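Sulfoquinovosidase (Escherichia coli, PDB 5AEG) hydrolyses sulfoquinovosyl diacylglycerides and simpler sulfoquinovosides such as sulfoquinovosyl glycerol, releasing sulfoquinovose, which the bacterium degrades as a source of carbon and sulfur. Local coordinates at residues E346-H351 / Y383-E388; G471-D476 / L522-F527; T536-R541 / N545-G550. All coordinates share one frame; numbering follows the deposited sequence.

How the contacts relate
All three contacts lie in the TIM-barrel domain, but at different depths. Contact 1 joins two helices near the periphery, about 27 Å from the chain centre, through one tryptophan; it is only partly buried, and its centre is about 37 and 34 Å from those of contacts 2 and 3. Those two are buried and lie about 11 Å apart, centre to centre, touching where Val475 CG2 packs on Asn545 OD1. Contact 2 sets a calcium-binding loop against a helix by mostly apolar packing on an indole edge. Contact 3 folds one loop back on itself around a shared carbonyl, and carries the substrate-binding His537.

Contact 1: E346-H351 / Y383-E388; sequences EEAAQH and YAWFKE
The benzo side of the Trp385 indole packs against the small methyl of Ala348, with Trp385 CH2 3.8 Å from Ala348 CB, and this is the closely fitted part of the contact. Ala348 is buried, and Tyr353 and Leu354 also lie against it; the Tyr353 ring meets the indole with planes about 40° apart. Helix 343-351 belongs to the excursion that follows strand 329-334 of the TIM barrel, whereas helix 380-395 leads into the next barrel strand, 401-404, so Trp385 ties the excursion to a helix of the barrel. Toward solvent the grip slackens. There the indole N-H points to the carboxylate of Glu347, and the hydrogen bond from Trp385 NE1 to Glu347 OE1 is weak at 3.2 Å, though nearly straight (164°). OE1 arrives at the ring edge, in its plane, while the carboxylate is turned 77° from that plane. Glu347 reaches this far because its chain is extended, with CG anti to the backbone N (chi1 179°). One turn on, the exposed His351 folds back along its own helix, and its ND1 donates to Glu347 O at 3.0 Å, a carbonyl that also accepts from the backbone N of His351.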
loop_
_atom_site.group_PDB
_atom_site.type_symbol
_atom_site.label_atom_id
_atom_site.label_comp_id
_atom_site.label_asym_id
_atom_site.label_seq_id
_atom_site.Cartn_x
_atom_site.Cartn_y
_atom_site.Cartn_z
ATOM N N GLU A 346 -13.299 -25.153 -11.760
ATOM C CA GLU A 346 -13.429 -26.598 -12.113
ATOM C C GLU A 346 -12.094 -27.082 -12.685
ATOM O O GLU A 346 -11.532 -28.111 -12.290
ATOM C CB GLU A 346 -14.598 -26.751 -13.110
ATOM C CG GLU A 346 -14.872 -28.204 -13.538
ATOM C CD GLU A 346 -15.845 -28.307 -14.723
ATOM O OE1 GLU A 346 -16.520 -27.291 -15.100
ATOM O OE2 GLU A 346 -15.938 -29.428 -15.273
ATOM N N GLU A 347 -11.547 -26.312 -13.605
ATOM C CA GLU A 347 -10.238 -26.596 -14.126
ATOM C C GLU A 347 -9.145 -26.704 -13.041
ATOM O O GLU A 347 -8.365 -27.672 -12.992
ATOM C CB GLU A 347 -9.902 -25.574 -15.201
ATOM C CG GLU A 347 -8.525 -25.736 -15.819
ATOM C CD GLU A 347 -8.309 -24.852 -17.054
ATOM O OE1 GLU A 347 -8.798 -23.700 -17.090
ATOM O OE2 GLU A 347 -7.615 -25.307 -17.985
ATOM N N ALA A 348 -9.114 -25.723 -12.161
ATOM C CA ALA A 348 -8.270 -25.764 -10.989
ATOM C C ALA A 348 -8.459 -27.013 -10.113
ATOM O O ALA A 348 -7.478 -27.645 -9.733
ATOM C CB ALA A 348 -8.503 -24.505 -10.126
ATOM N N ALA A 349 -9.708 -27.334 -9.787
ATOM C CA ALA A 349 -9.995 -28.533 -8.995
ATOM C C ALA A 349 -9.435 -29.748 -9.734
ATOM O O ALA A 349 -8.807 -30.596 -9.121
ATOM C CB ALA A 349 -11.477 -28.691 -8.718
ATOM N N GLN A 350 -9.599 -29.803 -11.046
ATOM C CA GLN A 350 -9.127 -30.987 -11.802
ATOM C C GLN A 350 -7.639 -31.151 -11.791
ATOM O O GLN A 350 -7.165 -32.285 -11.839
ATOM C CB GLN A 350 -9.501 -30.927 -13.261
ATOM C CG GLN A 350 -10.957 -31.104 -13.547
ATOM C CD GLN A 350 -11.256 -30.713 -14.981
ATOM O OE1 GLN A 350 -10.349 -30.694 -15.852
ATOM N NE2 GLN A 350 -12.523 -30.375 -15.244
ATOM N N HIS A 351 -6.879 -30.053 -11.797
ATOM C CA HIS A 351 -5.441 -30.148 -11.862
ATOM C C HIS A 351 -4.710 -30.010 -10.512
ATOM O O HIS A 351 -3.489 -30.028 -10.489
ATOM C CB HIS A 351 -4.909 -29.164 -12.858
ATOM C CG HIS A 351 -5.303 -29.474 -14.259
ATOM N ND1 HIS A 351 -6.600 -29.319 -14.724
ATOM C CD2 HIS A 351 -4.574 -29.922 -15.308
ATOM C CE1 HIS A 351 -6.647 -29.659 -16.000
ATOM N NE2 HIS A 351 -5.431 -30.017 -16.379
ATOM N N TYR A 383 0.479 -21.413 -10.543
ATOM C CA TYR A 383 1.030 -20.065 -10.788
ATOM C C TYR A 383 1.152 -19.779 -12.244
ATOM O O TYR A 383 0.617 -18.757 -12.717
ATOM C CB TYR A 383 2.365 -19.905 -10.076
ATOM C CG TYR A 383 3.019 -18.570 -10.242
ATOM C CD1 TYR A 383 3.798 -18.287 -11.352
ATOM C CD2 TYR A 383 2.871 -17.578 -9.280
ATOM C CE1 TYR A 383 4.438 -17.075 -11.505
ATOM C CE2 TYR A 383 3.489 -16.336 -9.431
ATOM C CZ TYR A 383 4.263 -16.067 -10.534
ATOM O OH TYR A 383 4.868 -14.829 -10.670
ATOM N N ALA A 384 1.793 -20.706 -12.985
ATOM C CA ALA A 384 1.890 -20.659 -14.459
ATOM C C ALA A 384 0.557 -20.577 -15.142
ATOM O O ALA A 384 0.378 -19.782 -16.091
ATOM C CB ALA A 384 2.658 -21.882 -15.019
ATOM N N TRP A 385 -0.356 -21.402 -14.668
ATOM C CA TRP A 385 -1.726 -21.479 -15.197
ATOM C C TRP A 385 -2.460 -20.152 -15.038
ATOM O O TRP A 385 -3.120 -19.706 -15.924
ATOM C CB TRP A 385 -2.517 -22.553 -14.445
ATOM C CG TRP A 385 -4.043 -22.576 -14.633
ATOM C CD1 TRP A 385 -4.758 -22.972 -15.746
ATOM C CD2 TRP A 385 -5.020 -22.173 -13.676
ATOM N NE1 TRP A 385 -6.102 -22.848 -15.517
ATOM C CE2 TRP A 385 -6.291 -22.358 -14.258
ATOM C CE3 TRP A 385 -4.952 -21.714 -12.362
ATOM C CZ2 TRP A 385 -7.454 -22.082 -13.578
ATOM C CZ3 TRP A 385 -6.102 -21.447 -11.695
ATOM C CH2 TRP A 385 -7.340 -21.626 -12.301
ATOM N N PHE A 386 -2.411 -19.598 -13.828
ATOM C CA PHE A 386 -3.136 -18.368 -13.549
ATOM C C PHE A 386 -2.507 -17.194 -14.281
ATOM O O PHE A 386 -3.203 -16.325 -14.770
ATOM C CB PHE A 386 -3.219 -18.137 -12.031
ATOM C CG PHE A 386 -4.435 -17.391 -11.613
ATOM C CD1 PHE A 386 -5.681 -17.818 -11.988
ATOM C CD2 PHE A 386 -4.343 -16.236 -10.867
ATOM C CE1 PHE A 386 -6.818 -17.181 -11.546
ATOM C CE2 PHE A 386 -5.479 -15.541 -10.497
ATOM C CZ PHE A 386 -6.723 -15.999 -10.794
ATOM N N LYS A 387 -1.191 -17.162 -14.387
ATOM C CA LYS A 387 -0.549 -16.202 -15.261
ATOM C C LYS A 387 -1.056 -16.308 -16.730
ATOM O O LYS A 387 -1.230 -15.310 -17.412
ATOM C CB LYS A 387 0.950 -16.342 -15.113
ATOM C CG LYS A 387 1.755 -15.505 -16.106
ATOM C CD LYS A 387 3.100 -15.117 -15.515
ATOM C CE LYS A 387 3.971 -16.238 -14.935
ATOM N NZ LYS A 387 4.368 -17.193 -15.981
ATOM N N GLU A 388 -1.324 -17.524 -17.226
ATOM C CA GLU A 388 -1.902 -17.678 -18.585
ATOM C C GLU A 388 -3.299 -17.209 -18.679
ATOM O O GLU A 388 -3.714 -16.677 -19.723
ATOM C CB GLU A 388 -1.822 -19.159 -19.122
ATOM C CG GLU A 388 -0.372 -19.596 -19.355
ATOM C CD GLU A 388 0.406 -18.768 -20.382
ATOM O OE1 GLU A 388 -0.210 -18.510 -21.450
ATOM O OE2 GLU A 388 1.613 -18.386 -20.137
#

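Contact 2: G471-D476 / L522-F527; sequences GDQNVD and LRWCDF. With CA (calcium ion), chain D.
Gln473 crosses the benzo edge of the Trp524 indole obliquely and meets it through CB, CG and OE1. Gln473 CB is the closest atom, 3.6 Å from Trp524 CH2. CG follows in the plane of the ring, with Gln473 CG 3.9 Å from Trp524 CH2. The chain then bends at chi2 (74°), bringing the amide round so that Gln473 OE1 stands 3.8 Å from Trp524 CZ2, with amide and ring planes 33° apart. NE2, at the tip, leaves the tryptophan and donates to the backbone O of Ala470, the residue just before 471-476, which holds the amide in its rotation. The next residue adds its carbonyl: Asn474 O lies at the ring edge, 4.1 Å from Trp524 CZ3. With an alanine in place of Trp524, the aliphatic part of Gln473 would probably face a gap and Ser503 OG would lose the indole N-H.

On the side of the loop away from the indole is the calcium site. Asp472, inferred to be the catalytic proton donor, binds calcium through both its backbone O and OD2, each at 2.4 Å; Gln153, Gly154 and Asp481 also contribute ligands. A calcium-bound water donates to Asn474 OD1 at 2.7 Å, while Asn474 ND2 reaches Asp476 OD2 from above the carboxylate plane. Val475, between them, is the centre of an inverse gamma turn.

The loop follows barrel strand 468-469, and Trp524 projects to it from helix 518-528. Val486 of helix 486-495 touches both Gln473 and Trp524, and Ser503 of strand 501-505 takes the indole N-H, so helix 486-495 and strand 501-505 both pack against the loop-helix contact.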
loop_
_atom_site.group_PDB
_atom_site.type_symbol
_atom_site.label_atom_id
_atom_site.label_comp_id
_atom_site.label_asym_id
_atom_site.label_seq_id
_atom_site.Cartn_x
_atom_site.Cartn_y
_atom_site.Cartn_z
ATOM N N GLY A 471 -7.040 1.306 -1.632
ATOM C CA GLY A 471 -8.043 0.386 -1.153
ATOM C C GLY A 471 -9.329 1.091 -0.777
ATOM O O GLY A 471 -9.625 2.105 -1.357
ATOM N N ASP A 472 -9.994 0.574 0.262
ATOM C CA ASP A 472 -11.391 1.007 0.663
ATOM C C ASP A 472 -11.321 2.099 1.657
ATOM O O ASP A 472 -11.050 1.858 2.802
ATOM C CB ASP A 472 -12.233 -0.141 1.287
ATOM C CG ASP A 472 -11.507 -0.875 2.537
ATOM O OD1 ASP A 472 -10.479 -1.521 2.114
ATOM O OD2 ASP A 472 -11.857 -0.817 3.848
ATOM N N GLN A 473 -11.569 3.358 1.211
ATOM C CA GLN A 473 -11.927 4.405 2.135
ATOM C C GLN A 473 -13.468 4.447 2.265
ATOM O O GLN A 473 -14.181 4.097 1.345
ATOM C CB GLN A 473 -11.511 5.829 1.597
ATOM C CG GLN A 473 -10.040 6.089 1.870
ATOM C CD GLN A 473 -9.165 5.305 0.946
ATOM O OE1 GLN A 473 -9.219 5.499 -0.263
ATOM N NE2 GLN A 473 -8.369 4.378 1.490
ATOM N N ASN A 474 -13.930 4.858 3.415
ATOM C CA ASN A 474 -15.309 5.241 3.550
ATOM C C ASN A 474 -15.622 6.410 2.615
ATOM O O ASN A 474 -14.760 7.267 2.382
ATOM C CB ASN A 474 -15.613 5.674 4.969
ATOM C CG ASN A 474 -15.622 4.483 6.003
ATOM O OD1 ASN A 474 -15.574 3.311 5.643
ATOM N ND2 ASN A 474 -15.628 4.823 7.277
ATOM N N VAL A 475 -16.899 6.546 2.263
ATOM C CA VAL A 475 -17.387 7.771 1.593
ATOM C C VAL A 475 -17.691 8.836 2.634
ATOM O O VAL A 475 -18.807 9.354 2.709
ATOM C CB VAL A 475 -18.573 7.451 0.641
ATOM C CG1 VAL A 475 -18.084 6.570 -0.503
ATOM C CG2 VAL A 475 -19.800 6.851 1.327
ATOM N N ASP A 476 -16.688 9.173 3.461
ATOM C CA ASP A 476 -16.843 10.091 4.583
ATOM C C ASP A 476 -15.642 10.951 4.672
ATOM O O ASP A 476 -14.710 10.852 3.819
ATOM C CB ASP A 476 -17.264 9.410 5.919
ATOM C CG ASP A 476 -16.138 8.665 6.656
ATOM O OD1 ASP A 476 -14.897 8.835 6.378
ATOM O OD2 ASP A 476 -16.510 7.897 7.573
ATOM N N LEU A 522 -16.209 16.011 -5.354
ATOM C CA LEU A 522 -15.491 17.134 -5.954
ATOM C C LEU A 522 -14.218 17.478 -5.203
ATOM O O LEU A 522 -13.187 17.706 -5.843
ATOM C CB LEU A 522 -16.407 18.377 -6.077
ATOM C CG LEU A 522 -17.689 18.148 -6.903
ATOM C CD1 LEU A 522 -18.304 19.478 -7.282
ATOM C CD2 LEU A 522 -17.555 17.322 -8.130
ATOM N N ARG A 523 -14.249 17.451 -3.884
ATOM C CA ARG A 523 -13.019 17.631 -3.113
ATOM C C ARG A 523 -11.993 16.482 -3.373
ATOM O O ARG A 523 -10.788 16.708 -3.400
ATOM C CB ARG A 523 -13.348 17.674 -1.656
ATOM C CG ARG A 523 -13.908 18.976 -1.202
ATOM C CD ARG A 523 -12.946 20.113 -1.264
ATOM N NE ARG A 523 -13.477 21.219 -0.432
ATOM C CZ ARG A 523 -13.061 22.489 -0.488
ATOM N NH1 ARG A 523 -12.108 22.818 -1.317
ATOM N NH2 ARG A 523 -13.610 23.415 0.311
ATOM N N TRP A 524 -12.489 15.245 -3.568
ATOM C CA TRP A 524 -11.611 14.148 -3.833
ATOM C C TRP A 524 -11.012 14.255 -5.215
ATOM O O TRP A 524 -9.837 13.932 -5.433
ATOM C CB TRP A 524 -12.317 12.786 -3.654
ATOM C CG TRP A 524 -11.470 11.709 -3.110
ATOM C CD1 TRP A 524 -10.315 11.222 -3.598
ATOM C CD2 TRP A 524 -11.812 10.891 -2.010
ATOM N NE1 TRP A 524 -9.867 10.151 -2.848
ATOM C CE2 TRP A 524 -10.755 9.924 -1.853
ATOM C CE3 TRP A 524 -12.888 10.877 -1.155
ATOM C CZ2 TRP A 524 -10.750 8.973 -0.865
ATOM C CZ3 TRP A 524 -12.885 9.919 -0.104
ATOM C CH2 TRP A 524 -11.811 8.996 0.017
ATOM N N CYS A 525 -11.817 14.759 -6.172
ATOM C CA CYS A 525 -11.317 15.007 -7.503
ATOM C C CYS A 525 -10.182 16.040 -7.429
ATOM O O CYS A 525 -9.200 15.919 -8.137
ATOM C CB CYS A 525 -12.457 15.503 -8.428
ATOM S SG CYS A 525 -11.921 15.598 -10.153
ATOM N N ASP A 526 -10.350 17.085 -6.618
ATOM C CA ASP A 526 -9.282 18.113 -6.472
ATOM C C ASP A 526 -7.947 17.498 -5.966
ATOM O O ASP A 526 -6.850 17.954 -6.313
ATOM C CB ASP A 526 -9.713 19.178 -5.509
ATOM C CG ASP A 526 -10.743 20.179 -6.070
ATOM O OD1 ASP A 526 -11.120 20.036 -7.270
ATOM O OD2 ASP A 526 -11.171 21.035 -5.205
ATOM N N PHE A 527 -8.065 16.536 -5.056
ATOM C CA PHE A 527 -6.906 15.855 -4.493
ATOM C C PHE A 527 -6.233 14.995 -5.557
ATOM O O PHE A 527 -5.025 15.142 -5.844
ATOM C CB PHE A 527 -7.411 15.039 -3.274
ATOM C CG PHE A 527 -6.418 14.033 -2.688
ATOM C CD1 PHE A 527 -5.057 14.191 -2.708
ATOM C CD2 PHE A 527 -6.944 12.898 -2.060
ATOM C CE1 PHE A 527 -4.240 13.236 -2.104
ATOM C CE2 PHE A 527 -6.132 12.024 -1.361
ATOM C CZ PHE A 527 -4.780 12.160 -1.401
HETATM CA CA CA D . -11.550 1.234 5.062
HETATM O O HOH W 1 -13.832 1.601 4.466
#

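Contact 3: T536-R541 / N545-G550; sequences THEGNR and NWQFDG
Two side-chain amides converge on one backbone carbonyl, Glu538 O. Gln547 NE2 donates to Glu538 O at 3.0 Å, almost straight (176°), in the carbonyl plane and on a lone pair. Asn545 ND2 donates to Glu538 O at 3.1 Å, tilted slightly from that plane. In both cases the oxygen lies close to the plane of the donating amide.

Neither amide spends itself on this carbonyl alone. Gln547 NE2 also bonds to Pro542 O, between the two segments, and its chain, bent at chi2 (-63°), brings the amide across Glu538, with Gln547 OE1 3.5 Å from Glu538 CA. Asn545 ND2 has a second acceptor in Thr510 OG1, and its OD1 takes the backbone N-H of Arg516. The carboxylate of Glu538 looks elsewhere, OE1 accepting from Gln262 NE2. Gly539 leaves room for these amides, since a CB there would run into Asn545 ND2. Gly539 N donates to His537 ND1 at 3.0 Å, tilted from the ring plane; the bond probably helps set the rotation of the imidazole of His537, a substrate-binding residue, while Arg516 NH2 reaches His537 O. Beyond, Asn540 O accepts from Arg301, another substrate-binding residue.

At the other end a ring meets a hydroxyl. Thr536 OG1 lies 3.5 Å from Phe548 CD2, the two side chains crossing at about a right angle, and the hydroxyl is paired with Gly260 N. A type I turn from Gln547 to Gly550 follows, closed by Gly550 N to Gln547 O.

Both segments belong to the loop after strand 534-536, the eighth of the TIM barrel, which pairs with the first, 257-260. Phe548 packs on Leu259 of that strand and on helix 265-277, while Trp546 rests on Lys518 and Leu521 of helix 518-528.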
loop_
_atom_site.group_PDB
_atom_site.type_symbol
_atom_site.label_atom_id
_atom_site.label_comp_id
_atom_site.label_asym_id
_atom_site.label_seq_id
_atom_site.Cartn_x
_atom_site.Cartn_y
_atom_site.Cartn_z
ATOM N N THR A 536 -11.950 6.932 -11.027
ATOM C CA THR A 536 -13.112 6.918 -10.202
ATOM C C THR A 536 -13.606 5.507 -9.850
ATOM O O THR A 536 -13.077 4.475 -10.359
ATOM C CB THR A 536 -14.246 7.724 -10.864
ATOM O OG1 THR A 536 -14.868 6.972 -11.874
ATOM C CG2 THR A 536 -13.761 9.053 -11.448
ATOM N N HIS A 537 -14.505 5.473 -8.900
ATOM C CA HIS A 537 -15.139 4.219 -8.461
ATOM C C HIS A 537 -16.595 4.506 -8.171
ATOM O O HIS A 537 -16.918 5.505 -7.531
ATOM C CB HIS A 537 -14.498 3.683 -7.157
ATOM C CG HIS A 537 -14.627 2.188 -6.979
ATOM N ND1 HIS A 537 -15.822 1.502 -7.082
ATOM C CD2 HIS A 537 -13.690 1.228 -6.689
ATOM C CE1 HIS A 537 -15.645 0.220 -6.867
ATOM N NE2 HIS A 537 -14.353 0.016 -6.651
ATOM N N GLU A 538 -17.503 3.631 -8.625
ATOM C CA GLU A 538 -18.901 3.830 -8.215
ATOM C C GLU A 538 -19.195 3.593 -6.740
ATOM O O GLU A 538 -20.144 4.150 -6.181
ATOM C CB GLU A 538 -19.832 2.980 -9.063
ATOM C CG GLU A 538 -19.799 3.350 -10.552
ATOM C CD GLU A 538 -20.801 2.521 -11.407
ATOM O OE1 GLU A 538 -21.275 1.459 -10.929
ATOM O OE2 GLU A 538 -21.069 2.932 -12.594
ATOM N N GLY A 539 -18.320 2.867 -6.050
ATOM C CA GLY A 539 -18.566 2.401 -4.658
ATOM C C GLY A 539 -19.367 1.104 -4.629
ATOM O O GLY A 539 -19.945 0.677 -5.647
ATOM N N ASN A 540 -19.467 0.485 -3.472
ATOM C CA ASN A 540 -20.144 -0.831 -3.419
ATOM C C ASN A 540 -21.656 -0.760 -3.628
ATOM O O ASN A 540 -22.240 -1.788 -4.002
ATOM C CB ASN A 540 -19.867 -1.630 -2.156
ATOM C CG ASN A 540 -20.247 -0.905 -0.903
ATOM O OD1 ASN A 540 -19.685 0.118 -0.618
ATOM N ND2 ASN A 540 -21.287 -1.367 -0.191
ATOM N N ARG A 541 -22.240 0.391 -3.365
ATOM C CA ARG A 541 -23.741 0.709 -3.551
ATOM C C ARG A 541 -23.900 1.923 -4.447
ATOM O O ARG A 541 -24.093 3.073 -3.966
ATOM C CB ARG A 541 -24.438 0.928 -2.233
ATOM C CG ARG A 541 -24.602 -0.335 -1.357
ATOM C CD ARG A 541 -25.302 0.058 -0.033
ATOM N NE ARG A 541 -25.268 -1.058 0.922
ATOM C CZ ARG A 541 -25.525 -0.997 2.231
ATOM N NH1 ARG A 541 -25.785 0.150 2.845
ATOM N NH2 ARG A 541 -25.457 -2.115 2.952
ATOM N N ASN A 545 -24.605 6.775 -4.062
ATOM C CA ASN A 545 -23.500 7.734 -4.108
ATOM C C ASN A 545 -23.666 8.694 -5.283
ATOM O O ASN A 545 -24.043 8.283 -6.382
ATOM C CB ASN A 545 -22.199 6.893 -4.350
ATOM C CG ASN A 545 -21.762 6.090 -3.109
ATOM O OD1 ASN A 545 -22.045 6.442 -1.975
ATOM N ND2 ASN A 545 -21.057 5.030 -3.348
ATOM N N TRP A 546 -23.195 9.902 -5.083
ATOM C CA TRP A 546 -23.038 10.888 -6.187
ATOM C C TRP A 546 -21.908 10.443 -7.086
ATOM O O TRP A 546 -20.839 10.021 -6.582
ATOM C CB TRP A 546 -22.772 12.270 -5.607
ATOM C CG TRP A 546 -22.976 13.342 -6.582
ATOM C CD1 TRP A 546 -22.085 13.917 -7.438
ATOM C CD2 TRP A 546 -24.249 13.913 -6.875
ATOM N NE1 TRP A 546 -22.719 14.885 -8.222
ATOM C CE2 TRP A 546 -24.059 14.890 -7.888
ATOM C CE3 TRP A 546 -25.518 13.703 -6.352
ATOM C CZ2 TRP A 546 -25.126 15.660 -8.403
ATOM C CZ3 TRP A 546 -26.613 14.497 -6.864
ATOM C CH2 TRP A 546 -26.390 15.422 -7.889
ATOM N N GLN A 547 -22.162 10.424 -8.389
ATOM C CA GLN A 547 -21.199 9.996 -9.361
ATOM C C GLN A 547 -20.687 11.081 -10.255
ATOM O O GLN A 547 -21.214 12.203 -10.251
ATOM C CB GLN A 547 -21.812 8.886 -10.224
ATOM C CG GLN A 547 -22.418 7.729 -9.430
ATOM C CD GLN A 547 -21.412 6.910 -8.564
ATOM O OE1 GLN A 547 -20.164 7.029 -8.670
ATOM N NE2 GLN A 547 -21.978 6.002 -7.752
ATOM N N PHE A 548 -19.653 10.743 -11.039
ATOM C CA PHE A 548 -18.942 11.745 -11.896
ATOM C C PHE A 548 -19.853 12.501 -12.895
ATOM O O PHE A 548 -19.495 13.562 -13.375
ATOM C CB PHE A 548 -17.758 11.125 -12.590
ATOM C CG PHE A 548 -18.060 10.000 -13.531
ATOM C CD1 PHE A 548 -18.720 10.233 -14.739
ATOM C CD2 PHE A 548 -17.612 8.693 -13.244
ATOM C CE1 PHE A 548 -18.967 9.197 -15.638
ATOM C CE2 PHE A 548 -17.865 7.654 -14.119
ATOM C CZ PHE A 548 -18.502 7.892 -15.333
ATOM N N ASP A 549 -21.022 11.900 -13.195
ATOM C CA ASP A 549 -21.975 12.469 -14.162
ATOM C C ASP A 549 -23.263 12.881 -13.499
ATOM O O ASP A 549 -24.300 12.951 -14.157
ATOM C CB ASP A 549 -22.194 11.493 -15.318
ATOM C CG ASP A 549 -22.708 10.108 -14.864
ATOM O OD1 ASP A 549 -22.720 9.834 -13.619
ATOM O OD2 ASP A 549 -23.099 9.341 -15.771
ATOM N N GLY A 550 -23.226 13.175 -12.190
ATOM C CA GLY A 550 -24.476 13.400 -11.435
ATOM C C GLY A 550 -25.222 14.651 -11.897
ATOM O O GLY A 550 -26.430 14.725 -11.771
#